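Local coordinates for uncharacterized DUF3829-like protein (Bacteroides thetaiotaomicron, PDB 3RH3) that is of unknown function but is an all-helical DUF3829-like protein, probably a lipoprotein in its natural form, at residues N39-Y44 with T97-N102; Y135-F140 with I177-S182; Q223-T228 with Y259-I264. All blocks are in the same frame, centred on the assembly; numbering follows the deposited sequence. Where two conformers were deposited one is given.

Contact 1 (N39-Y44 with T97-N102); sequences NAVLGY and TQFYDN
V41 and L42 of the short helix 35-46 pack against F99 and Y100 of the long helix 79-111, an apolar helix-helix contact toward one end of the all-helical fold. The two segments run roughly parallel, their axes 11.5 Å apart at closest approach with a crossing angle of 31°. That separation is bridged by side chains, no hydrogen bond passing between the segments, and F99 does most of the spanning. With its CG anti to the backbone N (chi1 -175°), the phenyl ring reaches straight across and V41 meets it from the opposite direction. V41 divides its two methyls between the aromatic neighbours: CG1 approaches F99 CE2 obliquely at 3.5 Å, while CG2 lies 4.0 Å from CE1 of Y100. L42 comes to the F99 ring at about a right angle and touches its edge, with CD2 3.8 Å from F99 CE1 and CG beside CZ. The far end of the F99 ring thus meets two branched aliphatic side chains of consecutive residues, one obliquely and one at the edge. The aromatic pair also packs internally, F99 CD2 standing 4.0 Å above the centre of one face of the Y100 ring. I38, from the preceding part of helix 35-46, touches both rings, and F103 of helix 79-111 lies against V41. L42 also reaches helix 115-154 at Y126 and S129, which places the contact where three helices meet.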
ATOM      1  N   ASN A  39      -8.404   4.486 -10.439  1.00 42.66           N
ATOM      2  CA  ASN A  39      -8.962   5.839 -10.357  1.00 41.90           C
ATOM      3  C   ASN A  39      -9.105   6.480 -11.737  1.00 49.35           C
ATOM      4  O   ASN A  39     -10.074   7.215 -11.935  1.00 51.05           O
ATOM      5  CB  ASN A  39      -8.143   6.710  -9.418  1.00 37.14           C
ATOM      6  CG  ASN A  39      -8.185   6.246  -7.971  1.00 51.40           C
ATOM      7  OD1 ASN A  39      -9.056   5.464  -7.549  1.00 45.59           O
ATOM      8  ND2 ASN A  39      -7.230   6.706  -7.176  1.00 41.65           N
ATOM      9  N   ALA A  40      -8.206   6.150 -12.707  1.00 46.34           N
ATOM     10  CA  ALA A  40      -8.292   6.644 -14.094  1.00 48.37           C
ATOM     11  C   ALA A  40      -9.561   6.114 -14.772  1.00 54.85           C
ATOM     12  O   ALA A  40     -10.249   6.847 -15.486  1.00 56.89           O
ATOM     13  CB  ALA A  40      -7.065   6.221 -14.889  1.00 49.09           C
ATOM     14  N   VAL A  41      -9.878   4.839 -14.513  1.00 50.80           N
ATOM     15  CA  VAL A  41     -11.057   4.166 -15.039  1.00 51.37           C
ATOM     16  C   VAL A  41     -12.310   4.820 -14.427  1.00 55.19           C
ATOM     17  O   VAL A  41     -13.234   5.153 -15.170  1.00 55.87           O
ATOM     18  CB  VAL A  41     -10.977   2.638 -14.790  1.00 53.75           C
ATOM     19  CG1 VAL A  41     -12.330   1.966 -14.989  1.00 54.58           C
ATOM     20  CG2 VAL A  41      -9.922   2.003 -15.690  1.00 53.43           C
ATOM     21  N   LEU A  42     -12.322   5.038 -13.091  1.00 50.89           N
ATOM     22  CA  LEU A  42     -13.432   5.708 -12.386  1.00 51.09           C
ATOM     23  C   LEU A  42     -13.631   7.115 -12.941  1.00 56.63           C
ATOM     24  O   LEU A  42     -14.774   7.534 -13.150  1.00 56.25           O
ATOM     25  CB  LEU A  42     -13.199   5.773 -10.859  1.00 49.24           C
ATOM     26  CG  LEU A  42     -13.327   4.466 -10.072  1.00 52.18           C
ATOM     27  CD1 LEU A  42     -12.846   4.651  -8.634  1.00 50.06           C
ATOM     28  CD2 LEU A  42     -14.761   3.922 -10.111  1.00 53.14           C
ATOM     29  N   GLY A  43     -12.513   7.797 -13.213  1.00 54.17           N
ATOM     30  CA  GLY A  43     -12.488   9.130 -13.799  1.00 55.51           C
ATOM     31  C   GLY A  43     -13.147   9.142 -15.160  1.00 63.46           C
ATOM     32  O   GLY A  43     -13.990  10.006 -15.425  1.00 64.87           O
ATOM     33  N   TYR A  44     -12.820   8.128 -16.004  1.00 60.66           N
ATOM     34  CA  TYR A  44     -13.399   7.983 -17.337  1.00 62.65           C
ATOM     35  C   TYR A  44     -14.918   7.812 -17.245  1.00 64.55           C
ATOM     36  O   TYR A  44     -15.651   8.453 -17.999  1.00 65.72           O
ATOM     37  CB  TYR A  44     -12.765   6.802 -18.098  1.00 65.38           C
ATOM     38  CG  TYR A  44     -13.176   6.748 -19.556  1.00 72.38           C
ATOM     39  CD1 TYR A  44     -14.331   6.078 -19.954  1.00 76.17           C
ATOM     40  CD2 TYR A  44     -12.426   7.394 -20.537  1.00 75.19           C
ATOM     41  CE1 TYR A  44     -14.729   6.051 -21.290  1.00 80.92           C
ATOM     42  CE2 TYR A  44     -12.812   7.371 -21.878  1.00 79.38           C
ATOM     43  CZ  TYR A  44     -13.959   6.689 -22.252  1.00 91.79           C
ATOM     44  OH  TYR A  44     -14.343   6.671 -23.576  1.00 98.94           O
ATOM     45  N   THR A  97     -11.843  -8.332 -11.433  1.00 53.89           N
ATOM     46  CA  THR A  97     -12.508  -8.843 -12.631  1.00 55.18           C
ATOM     47  C   THR A  97     -13.871  -8.169 -12.777  1.00 59.59           C
ATOM     48  O   THR A  97     -14.168  -7.692 -13.870  1.00 61.36           O
ATOM     49  CB  THR A  97     -12.599 -10.374 -12.596  1.00 63.03           C
ATOM     50  OG1 THR A  97     -11.274 -10.898 -12.519  1.00 64.59           O
ATOM     51  CG2 THR A  97     -13.297 -10.946 -13.818  1.00 60.87           C
ATOM     52  N   GLN A  98     -14.675  -8.102 -11.681  1.00 54.65           N
ATOM     53  CA  GLN A  98     -15.985  -7.434 -11.658  1.00 55.24           C
ATOM     54  C   GLN A  98     -15.853  -5.970 -12.077  1.00 58.54           C
ATOM     55  O   GLN A  98     -16.663  -5.486 -12.868  1.00 60.17           O
ATOM     56  CB  GLN A  98     -16.611  -7.494 -10.257  1.00 56.34           C
ATOM     57  CG  GLN A  98     -17.336  -8.786  -9.920  1.00 81.08           C
ATOM     58  CD  GLN A  98     -17.923  -8.729  -8.526  1.00100.56           C
ATOM     59  OE1 GLN A  98     -17.434  -9.377  -7.590  1.00 93.29           O
ATOM     60  NE2 GLN A  98     -18.976  -7.934  -8.351  1.00 91.82           N
ATOM     61  N   PHE A  99     -14.823  -5.272 -11.554  1.00 51.33           N
ATOM     62  CA  PHE A  99     -14.543  -3.865 -11.838  1.00 50.48           C
ATOM     63  C   PHE A  99     -14.308  -3.635 -13.339  1.00 58.14           C
ATOM     64  O   PHE A  99     -14.990  -2.794 -13.939  1.00 58.22           O
ATOM     65  CB  PHE A  99     -13.332  -3.374 -11.025  1.00 49.30           C
ATOM     66  CG  PHE A  99     -13.031  -1.899 -11.164  1.00 49.24           C
ATOM     67  CD1 PHE A  99     -13.648  -0.966 -10.336  1.00 50.92           C
ATOM     68  CD2 PHE A  99     -12.111  -1.446 -12.105  1.00 49.86           C
ATOM     69  CE1 PHE A  99     -13.365   0.397 -10.458  1.00 51.21           C
ATOM     70  CE2 PHE A  99     -11.829  -0.085 -12.228  1.00 51.83           C
ATOM     71  CZ  PHE A  99     -12.463   0.831 -11.408  1.00 49.82           C
ATOM     72  N   TYR A 100     -13.364  -4.393 -13.943  1.00 56.06           N
ATOM     73  CA  TYR A 100     -13.044  -4.224 -15.358  1.00 57.37           C
ATOM     74  C   TYR A 100     -14.132  -4.753 -16.281  1.00 63.56           C
ATOM     75  O   TYR A 100     -14.252  -4.219 -17.387  1.00 64.00           O
ATOM     76  CB  TYR A 100     -11.690  -4.824 -15.701  1.00 57.55           C
ATOM     77  CG  TYR A 100     -10.575  -3.924 -15.229  1.00 57.43           C
ATOM     78  CD1 TYR A 100     -10.253  -2.760 -15.924  1.00 60.05           C
ATOM     79  CD2 TYR A 100      -9.877  -4.200 -14.058  1.00 55.88           C
ATOM     80  CE1 TYR A 100      -9.233  -1.923 -15.490  1.00 60.00           C
ATOM     81  CE2 TYR A 100      -8.854  -3.372 -13.617  1.00 55.64           C
ATOM     82  CZ  TYR A 100      -8.538  -2.234 -14.335  1.00 65.72           C
ATOM     83  OH  TYR A 100      -7.532  -1.416 -13.906  1.00 70.90           O
ATOM     84  N   ASP A 101     -14.944  -5.754 -15.827  1.00 60.56           N
ATOM     85  CA  ASP A 101     -16.093  -6.273 -16.584  1.00 62.56           C
ATOM     86  C   ASP A 101     -17.165  -5.194 -16.660  1.00 66.38           C
ATOM     87  O   ASP A 101     -17.737  -4.965 -17.733  1.00 67.29           O
ATOM     88  CB  ASP A 101     -16.670  -7.548 -15.943  1.00 64.83           C
ATOM     89  N   ASN A 102     -17.423  -4.523 -15.507  1.00 61.02           N
ATOM     90  CA  ASN A 102     -18.381  -3.433 -15.384  1.00 61.57           C
ATOM     91  C   ASN A 102     -17.962  -2.260 -16.255  1.00 66.06           C
ATOM     92  O   ASN A 102     -18.827  -1.644 -16.868  1.00 67.82           O
ATOM     93  CB  ASN A 102     -18.524  -2.995 -13.938  1.00 60.65           C
ATOM     94  CG  ASN A 102     -19.374  -3.898 -13.084  1.00 68.51           C
ATOM     95  OD1 ASN A 102     -20.156  -4.711 -13.573  1.00 65.89           O
ATOM     96  ND2 ASN A 102     -19.274  -3.734 -11.777  1.00 54.87           N
TER

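Contact 2 (Y135-F140 with I177-S182); sequences YKQVIF and IMNLYS. With EDO (1,2-ethanediol), chain E.
N179, near the C-terminal end of helix 161-181, meets K136 and Q137 of helix 115-154 in a buried, largely polar contact close to the centre of the chain. Its direct hydrogen bond joins two side-chain amides: N179 ND2 donates to Q137 OE1 over 3.0 Å. The donor lies in the carbonyl plane of Q137, on a lone pair, with an N-H...O angle of 150°. The two amide planes are turned 36° apart, and OE1 sits somewhat out of the plane of the N179 amide. A bend at chi2 of Q137 (58°) turns its amide to bring OE1 to N179; N179 ND2 also lies 3.4 Å from Q137 CB. Q137 NE2 is hydrogen-bonded to D141 OD1 and S176 OG, and S133 OG bonds to N179 OD1.

The lysine takes part directly and through a bound molecule. In the conformer given, K136 CE comes within 3.3 Å of N179 OD1, and K136 NZ hydrogen-bonds O2 of a 1,2-ethanediol at 3.1 Å, besides bonding to the backbone O of A33. The same O2 gives a weak bond to N179 OD1, linking lysine and asparagine; the diol probably comes from the crystallisation liquor.

Within 177-182, S182 OG donates to N179 O at 2.9 Å, closing the last turn where the helix gives way to loop.

Both ends of the N179 amide are therefore engaged, which fixes its rotation. The chemistry implies a buried polar join between two helices of the all-helical fold, one from each sequence family.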
ATOM      1  N   TYR A 135      -8.645  -5.229   0.185  1.00 34.83           N
ATOM      2  CA  TYR A 135      -7.993  -6.531   0.025  1.00 35.58           C
ATOM      3  C   TYR A 135      -6.465  -6.381  -0.008  1.00 40.74           C
ATOM      4  O   TYR A 135      -5.756  -7.121   0.693  1.00 40.72           O
ATOM      5  CB  TYR A 135      -8.494  -7.264  -1.219  1.00 37.62           C
ATOM      6  CG  TYR A 135      -9.826  -7.942  -1.009  1.00 40.44           C
ATOM      7  CD1 TYR A 135     -10.014  -8.852   0.029  1.00 41.93           C
ATOM      8  CD2 TYR A 135     -10.883  -7.729  -1.888  1.00 42.54           C
ATOM      9  CE1 TYR A 135     -11.236  -9.497   0.215  1.00 42.35           C
ATOM     10  CE2 TYR A 135     -12.104  -8.377  -1.721  1.00 44.22           C
ATOM     11  CZ  TYR A 135     -12.283  -9.251  -0.662  1.00 52.10           C
ATOM     12  OH  TYR A 135     -13.499  -9.884  -0.516  1.00 55.58           O
ATOM     13  N   LYS A 136      -5.986  -5.392  -0.793  1.00 35.74           N
ATOM     14  CA  LYS A 136      -4.579  -5.074  -0.909  0.67 34.44           C
ATOM     15  C   LYS A 136      -4.028  -4.690   0.471  1.00 39.59           C
ATOM     16  O   LYS A 136      -2.960  -5.172   0.859  1.00 39.60           O
ATOM     17  CB  LYS A 136      -4.390  -3.948  -1.938  0.67 35.76           C
ATOM     18  CG  LYS A 136      -2.933  -3.647  -2.276  0.67 43.98           C
ATOM     19  CD  LYS A 136      -2.778  -2.683  -3.459  0.67 45.82           C
ATOM     20  CE  LYS A 136      -3.261  -1.288  -3.176  0.67 38.61           C
ATOM     21  NZ  LYS A 136      -2.862  -0.318  -4.235  0.67 45.77           N
ATOM     22  N   GLN A 137      -4.777  -3.867   1.237  1.00 36.54           N
ATOM     23  CA  GLN A 137      -4.384  -3.455   2.571  1.00 35.83           C
ATOM     24  C   GLN A 137      -4.327  -4.645   3.524  1.00 39.46           C
ATOM     25  O   GLN A 137      -3.376  -4.757   4.294  1.00 40.22           O
ATOM     26  CB  GLN A 137      -5.336  -2.380   3.117  1.00 37.26           C
ATOM     27  CG  GLN A 137      -4.856  -1.744   4.435  1.00 43.49           C
ATOM     28  CD  GLN A 137      -3.491  -1.116   4.282  1.00 55.33           C
ATOM     29  OE1 GLN A 137      -3.229  -0.399   3.320  1.00 49.72           O
ATOM     30  NE2 GLN A 137      -2.555  -1.459   5.164  1.00 50.07           N
ATOM     31  N   VAL A 138      -5.336  -5.527   3.488  1.00 35.38           N
ATOM     32  CA  VAL A 138      -5.362  -6.727   4.336  1.00 35.31           C
ATOM     33  C   VAL A 138      -4.099  -7.604   4.021  1.00 36.64           C
ATOM     34  O   VAL A 138      -3.432  -8.030   4.961  1.00 35.30           O
ATOM     35  CB  VAL A 138      -6.690  -7.527   4.222  1.00 40.54           C
ATOM     36  CG1 VAL A 138      -6.619  -8.845   4.993  1.00 40.35           C
ATOM     37  CG2 VAL A 138      -7.886  -6.693   4.707  1.00 40.92           C
ATOM     38  N   ILE A 139      -3.712  -7.750   2.737  1.00 32.83           N
ATOM     39  CA  ILE A 139      -2.533  -8.555   2.354  1.00 34.05           C
ATOM     40  C   ILE A 139      -1.272  -7.945   2.954  1.00 38.71           C
ATOM     41  O   ILE A 139      -0.472  -8.683   3.527  1.00 35.84           O
ATOM     42  CB  ILE A 139      -2.410  -8.769   0.817  1.00 37.67           C
ATOM     43  CG1 ILE A 139      -3.613  -9.589   0.281  1.00 38.25           C
ATOM     44  CG2 ILE A 139      -1.066  -9.431   0.417  1.00 36.77           C
ATOM     45  CD1 ILE A 139      -3.932  -9.322  -1.197  1.00 46.11           C
ATOM     46  N   PHE A 140      -1.116  -6.595   2.863  1.00 38.35           N
ATOM     47  CA  PHE A 140       0.041  -5.928   3.438  1.00 37.63           C
ATOM     48  C   PHE A 140       0.009  -6.027   4.964  1.00 38.16           C
ATOM     49  O   PHE A 140       1.057  -6.266   5.550  1.00 36.82           O
ATOM     50  CB  PHE A 140       0.199  -4.476   2.938  1.00 39.54           C
ATOM     51  CG  PHE A 140       0.728  -4.400   1.515  1.00 42.68           C
ATOM     52  CD1 PHE A 140       1.976  -4.933   1.185  1.00 47.03           C
ATOM     53  CD2 PHE A 140      -0.025  -3.801   0.504  1.00 45.81           C
ATOM     54  CE1 PHE A 140       2.454  -4.889  -0.143  1.00 49.24           C
ATOM     55  CE2 PHE A 140       0.459  -3.740  -0.816  1.00 49.83           C
ATOM     56  CZ  PHE A 140       1.694  -4.287  -1.132  1.00 48.75           C
ATOM     57  N   ILE A 177      -1.077   4.651   4.419  1.00 30.90           N
ATOM     58  CA  ILE A 177      -1.746   5.972   4.389  1.00 30.51           C
ATOM     59  C   ILE A 177      -2.119   6.344   2.939  1.00 35.34           C
ATOM     60  O   ILE A 177      -3.242   6.830   2.695  1.00 33.67           O
ATOM     61  CB  ILE A 177      -0.893   7.077   5.066  1.00 32.94           C
ATOM     62  CG1 ILE A 177      -0.677   6.747   6.556  1.00 33.03           C
ATOM     63  CG2 ILE A 177      -1.565   8.448   4.930  1.00 32.99           C
ATOM     64  CD1 ILE A 177       0.480   7.449   7.211  1.00 36.25           C
HETATM   65  N   MSE A 178      -1.179   6.107   1.979  1.00 32.57           N
HETATM   66  CA  MSE A 178      -1.413   6.430   0.570  1.00 32.25           C
HETATM   67  C   MSE A 178      -2.537   5.569   0.022  1.00 36.08           C
HETATM   68  O   MSE A 178      -3.395   6.080  -0.694  1.00 34.91           O
HETATM   69  CB  MSE A 178      -0.127   6.280  -0.252  1.00 33.65           C
HETATM   70  CG  MSE A 178       0.826   7.478  -0.031  1.00 39.02           C
HETATM   71 SE   MSE A 178       0.093   9.094  -0.845  0.75 44.36          SE
HETATM   72  CE  MSE A 178       0.760   8.782  -2.593  1.00 42.80           C
ATOM     73  N   ASN A 179      -2.571   4.294   0.413  1.00 34.05           N
ATOM     74  CA  ASN A 179      -3.637   3.375   0.016  1.00 34.41           C
ATOM     75  C   ASN A 179      -5.004   3.861   0.516  1.00 34.95           C
ATOM     76  O   ASN A 179      -5.972   3.839  -0.247  1.00 34.26           O
ATOM     77  CB  ASN A 179      -3.364   1.958   0.525  1.00 37.94           C
ATOM     78  CG  ASN A 179      -4.333   0.933  -0.011  1.00 49.03           C
ATOM     79  OD1 ASN A 179      -4.672   0.908  -1.191  1.00 48.68           O
ATOM     80  ND2 ASN A 179      -4.859   0.111   0.854  1.00 46.84           N
ATOM     81  N   LEU A 180      -5.069   4.326   1.766  1.00 30.81           N
ATOM     82  CA  LEU A 180      -6.301   4.853   2.353  1.00 32.28           C
ATOM     83  C   LEU A 180      -6.719   6.153   1.691  1.00 36.77           C
ATOM     84  O   LEU A 180      -7.912   6.383   1.474  1.00 37.81           O
ATOM     85  CB  LEU A 180      -6.152   5.051   3.870  1.00 32.76           C
ATOM     86  CG  LEU A 180      -6.059   3.735   4.675  1.00 38.47           C
ATOM     87  CD1 LEU A 180      -5.430   3.968   6.052  1.00 37.69           C
ATOM     88  CD2 LEU A 180      -7.413   3.022   4.744  1.00 41.29           C
ATOM     89  N   TYR A 181      -5.731   7.003   1.344  1.00 31.62           N
ATOM     90  CA  TYR A 181      -6.009   8.252   0.675  1.00 30.76           C
ATOM     91  C   TYR A 181      -6.481   8.017  -0.775  1.00 33.78           C
ATOM     92  O   TYR A 181      -7.436   8.674  -1.203  1.00 33.71           O
ATOM     93  CB  TYR A 181      -4.780   9.166   0.699  1.00 31.26           C
ATOM     94  CG  TYR A 181      -5.048  10.468  -0.014  1.00 32.36           C
ATOM     95  CD1 TYR A 181      -5.774  11.489   0.604  1.00 32.54           C
ATOM     96  CD2 TYR A 181      -4.670  10.647  -1.344  1.00 33.36           C
ATOM     97  CE1 TYR A 181      -6.160  12.623  -0.097  1.00 31.67           C
ATOM     98  CE2 TYR A 181      -4.999  11.809  -2.037  1.00 34.36           C
ATOM     99  CZ  TYR A 181      -5.720  12.807  -1.399  1.00 34.63           C
ATOM    100  OH  TYR A 181      -6.092  13.922  -2.107  1.00 33.65           O
ATOM    101  N   SER A 182      -5.817   7.099  -1.508  1.00 31.70           N
ATOM    102  CA  SER A 182      -6.022   6.782  -2.933  1.00 34.51           C
ATOM    103  C   SER A 182      -7.453   6.340  -3.339  1.00 40.20           C
ATOM    104  O   SER A 182      -7.677   6.035  -4.500  1.00 42.38           O
ATOM    105  CB  SER A 182      -5.051   5.676  -3.347  1.00 39.42           C
ATOM    106  OG  SER A 182      -5.509   4.354  -3.081  1.00 50.84           O
TER
HETATM  107  C1  EDO E 295      -7.451   0.580  -6.017  1.00 57.77           C
HETATM  108  O1  EDO E 295      -8.854   0.433  -5.748  1.00 54.31           O
HETATM  109  C2  EDO E 295      -6.589  -0.297  -5.111  1.00 57.01           C
HETATM  110  O2  EDO E 295      -5.835   0.537  -4.216  1.00 61.50           O

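Contact 3 (Q223-T228 with Y259-I264); sequences QSFLST and YGLSVI
F225 and L261 are brought together by different first torsions: the phenyl CG stands anti to the backbone N (chi1 -178°), carrying the ring out from helix 216-240, while L261 CG lies anti to its own carbonyl carbon (chi1 -54°) and turns the isobutyl group back toward the helix. L261 CD2 then settles over one face of the F225 ring as a CH-pi contact, 4.0 Å from the centroid and 24° off the ring normal. L261 CD2 is displaced toward the rim of the ring, with F225 CE2 nearest at 3.7 Å.

The same methyl is met from a second direction by T228, one turn further along the helix. T228 CG2 approaches L261 CD2 to 3.8 Å as the two side chains slide past each other, and L261 CD1 extends the contact to the backbone O of T228. The hydroxyl of T228 is turned to its own helix, T228 OG1 donating to S224 O at 2.7 Å from above the carbonyl plane; since T228 N bonds to the same oxygen, S224 O takes two donors. This leaves the methyl of T228 facing the leucine.

G260 O meets F225 CD2 obliquely at 3.7 Å. Replacing F225 by an alanine would probably open a gap beneath L261 CD2 and leave that methyl without its aromatic face, weakening the hold on the chain end.

V229 and F232 also touch L261, and M167 and S171 of helix 161-181 adjoin F225. The arrangement is plain hydrophobic packing of a non-helical C-terminal tail against a helical bundle, with L261, buried, filling the join between the tail and helix 216-240.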
ATOM      1  N   GLN A 223      18.715  10.438   8.576  1.00 39.63           N
ATOM      2  CA  GLN A 223      18.165  11.743   8.974  1.00 40.03           C
ATOM      3  C   GLN A 223      17.353  12.345   7.823  1.00 44.11           C
ATOM      4  O   GLN A 223      16.288  12.876   8.089  1.00 43.49           O
ATOM      5  CB  GLN A 223      19.267  12.705   9.402  1.00 42.41           C
ATOM      6  CG  GLN A 223      19.920  12.405  10.746  1.00 47.25           C
ATOM      7  CD  GLN A 223      21.130  13.307  10.997  1.00 75.62           C
ATOM      8  OE1 GLN A 223      21.918  13.685  10.095  1.00 64.24           O
ATOM      9  NE2 GLN A 223      21.320  13.653  12.257  1.00 77.18           N
ATOM     10  N   SER A 224      17.807  12.190   6.549  1.00 41.06           N
ATOM     11  CA  SER A 224      17.065  12.672   5.370  1.00 40.77           C
ATOM     12  C   SER A 224      15.754  11.928   5.240  1.00 41.68           C
ATOM     13  O   SER A 224      14.740  12.547   4.933  1.00 40.59           O
ATOM     14  CB  SER A 224      17.877  12.512   4.093  1.00 44.55           C
ATOM     15  OG  SER A 224      18.970  13.409   4.090  1.00 59.95           O
ATOM     16  N   PHE A 225      15.760  10.605   5.538  1.00 37.57           N
ATOM     17  CA  PHE A 225      14.544   9.785   5.538  1.00 35.22           C
ATOM     18  C   PHE A 225      13.539  10.353   6.526  1.00 37.34           C
ATOM     19  O   PHE A 225      12.376  10.522   6.170  1.00 35.75           O
ATOM     20  CB  PHE A 225      14.837   8.294   5.850  1.00 36.77           C
ATOM     21  CG  PHE A 225      13.608   7.404   5.816  1.00 38.13           C
ATOM     22  CD1 PHE A 225      12.798   7.260   6.941  1.00 39.95           C
ATOM     23  CD2 PHE A 225      13.279   6.690   4.668  1.00 40.54           C
ATOM     24  CE1 PHE A 225      11.656   6.461   6.900  1.00 39.96           C
ATOM     25  CE2 PHE A 225      12.143   5.885   4.633  1.00 42.09           C
ATOM     26  CZ  PHE A 225      11.325   5.794   5.744  1.00 39.45           C
ATOM     27  N   LEU A 226      13.983  10.655   7.759  1.00 35.26           N
ATOM     28  CA  LEU A 226      13.113  11.223   8.817  1.00 35.50           C
ATOM     29  C   LEU A 226      12.494  12.549   8.375  1.00 40.08           C
ATOM     30  O   LEU A 226      11.293  12.752   8.551  1.00 41.23           O
ATOM     31  CB  LEU A 226      13.885  11.398  10.152  1.00 35.75           C
ATOM     32  CG  LEU A 226      14.465  10.127  10.753  1.00 39.99           C
ATOM     33  CD1 LEU A 226      15.196  10.405  12.049  1.00 41.18           C
ATOM     34  CD2 LEU A 226      13.396   9.107  11.005  1.00 42.73           C
ATOM     35  N   SER A 227      13.301  13.428   7.771  1.00 37.45           N
ATOM     36  CA  SER A 227      12.877  14.725   7.244  1.00 37.15           C
ATOM     37  C   SER A 227      11.797  14.549   6.138  1.00 39.09           C
ATOM     38  O   SER A 227      10.824  15.295   6.129  1.00 37.81           O
ATOM     39  CB  SER A 227      14.092  15.487   6.713  1.00 42.46           C
ATOM     40  OG  SER A 227      13.723  16.551   5.849  1.00 58.27           O
ATOM     41  N   THR A 228      11.967  13.551   5.246  1.00 36.37           N
ATOM     42  CA  THR A 228      11.028  13.202   4.158  1.00 36.31           C
ATOM     43  C   THR A 228       9.722  12.672   4.733  1.00 39.44           C
ATOM     44  O   THR A 228       8.666  12.897   4.148  1.00 39.31           O
ATOM     45  CB  THR A 228      11.670  12.152   3.223  1.00 43.99           C
ATOM     46  OG1 THR A 228      12.965  12.614   2.839  1.00 47.52           O
ATOM     47  CG2 THR A 228      10.834  11.869   1.973  1.00 36.25           C
ATOM     48  N   TYR A 259      10.329   7.451  -4.465  1.00 41.88           N
ATOM     49  CA  TYR A 259      11.713   7.011  -4.313  1.00 41.20           C
ATOM     50  C   TYR A 259      12.283   7.239  -2.912  1.00 46.01           C
ATOM     51  O   TYR A 259      13.089   6.424  -2.460  1.00 46.13           O
ATOM     52  CB  TYR A 259      12.596   7.642  -5.396  1.00 41.61           C
ATOM     53  CG  TYR A 259      12.178   7.143  -6.763  1.00 42.63           C
ATOM     54  CD1 TYR A 259      12.570   5.884  -7.218  1.00 44.36           C
ATOM     55  CD2 TYR A 259      11.296   7.876  -7.557  1.00 43.12           C
ATOM     56  CE1 TYR A 259      12.115   5.380  -8.435  1.00 44.26           C
ATOM     57  CE2 TYR A 259      10.821   7.371  -8.769  1.00 43.99           C
ATOM     58  CZ  TYR A 259      11.231   6.119  -9.202  1.00 48.32           C
ATOM     59  OH  TYR A 259      10.745   5.595 -10.381  1.00 48.86           O
ATOM     60  N   GLY A 260      11.850   8.300  -2.239  1.00 41.55           N
ATOM     61  CA  GLY A 260      12.309   8.596  -0.893  1.00 41.06           C
ATOM     62  C   GLY A 260      11.712   7.694   0.165  1.00 46.16           C
ATOM     63  O   GLY A 260      12.402   7.342   1.129  1.00 48.25           O
ATOM     64  N   LEU A 261      10.428   7.321   0.030  1.00 39.72           N
ATOM     65  CA  LEU A 261       9.809   6.472   1.044  1.00 38.61           C
ATOM     66  C   LEU A 261       9.424   5.107   0.458  1.00 51.33           C
ATOM     67  O   LEU A 261       8.425   4.513   0.869  1.00 51.41           O
ATOM     68  CB  LEU A 261       8.606   7.196   1.682  1.00 36.28           C
ATOM     69  CG  LEU A 261       8.912   8.599   2.270  1.00 37.69           C
ATOM     70  CD1 LEU A 261       7.667   9.330   2.654  1.00 34.72           C
ATOM     71  CD2 LEU A 261       9.900   8.533   3.459  1.00 37.67           C
ATOM     72  N   SER A 262      10.284   4.586  -0.453  1.00 53.97           N
ATOM     73  CA  SER A 262      10.140   3.317  -1.174  1.00 56.15           C
ATOM     74  C   SER A 262       9.997   2.142  -0.213  1.00 64.81           C
ATOM     75  O   SER A 262      10.826   1.979   0.688  1.00 64.29           O
ATOM     76  CB  SER A 262      11.329   3.097  -2.108  1.00 59.93           C
ATOM     77  N   VAL A 263       8.924   1.339  -0.413  1.00 65.55           N
ATOM     78  CA  VAL A 263       8.556   0.176   0.412  1.00 67.33           C
ATOM     79  C   VAL A 263       9.118  -1.158  -0.155  1.00 74.56           C
ATOM     80  O   VAL A 263       8.550  -2.224   0.131  1.00 74.77           O
ATOM     81  CB  VAL A 263       7.014   0.095   0.601  1.00 71.18           C
ATOM     82  N   ILE A 264      10.240  -1.112  -0.921  1.00 72.13           N
ATOM     83  CA  ILE A 264      10.856  -2.332  -1.471  1.00 76.86           C
ATOM     84  C   ILE A 264      11.718  -3.003  -0.367  1.00 95.49           C
ATOM     85  O   ILE A 264      12.531  -2.301   0.278  1.00100.48           O
ATOM     86  CB  ILE A 264      11.638  -2.051  -2.790  1.00 80.35           C
ATOM     87  CG1 ILE A 264      10.648  -1.776  -3.944  1.00 80.18           C
ATOM     88  CG2 ILE A 264      12.578  -3.216  -3.160  1.00 81.76           C
ATOM     89  CD1 ILE A 264      11.089  -0.738  -4.936  1.00 88.04           C
ATOM     90  OXT ILE A 264      11.526  -4.213  -0.107  1.00110.80           O
TER

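How the contacts relate
The three contacts follow one another in series along the chain. Contact 1 lies within the DUF6845 domain and contact 3 within the C-terminal DUF3829-like domain, on opposite sides of the chain's centre with their own centres 32 Å apart. Contact 2 joins the two, its centre 18 Å from that of contact 1 and 19 Å from that of contact 3. Contacts 1 and 2 touch directly: N39 ND2 lies 2.8 Å from S182 O in a probable hydrogen bond. Contacts 2 and 3 do not meet, their nearest atoms being about 7 Å apart. The ethanediol belongs to contact 2 and marks no known functional site.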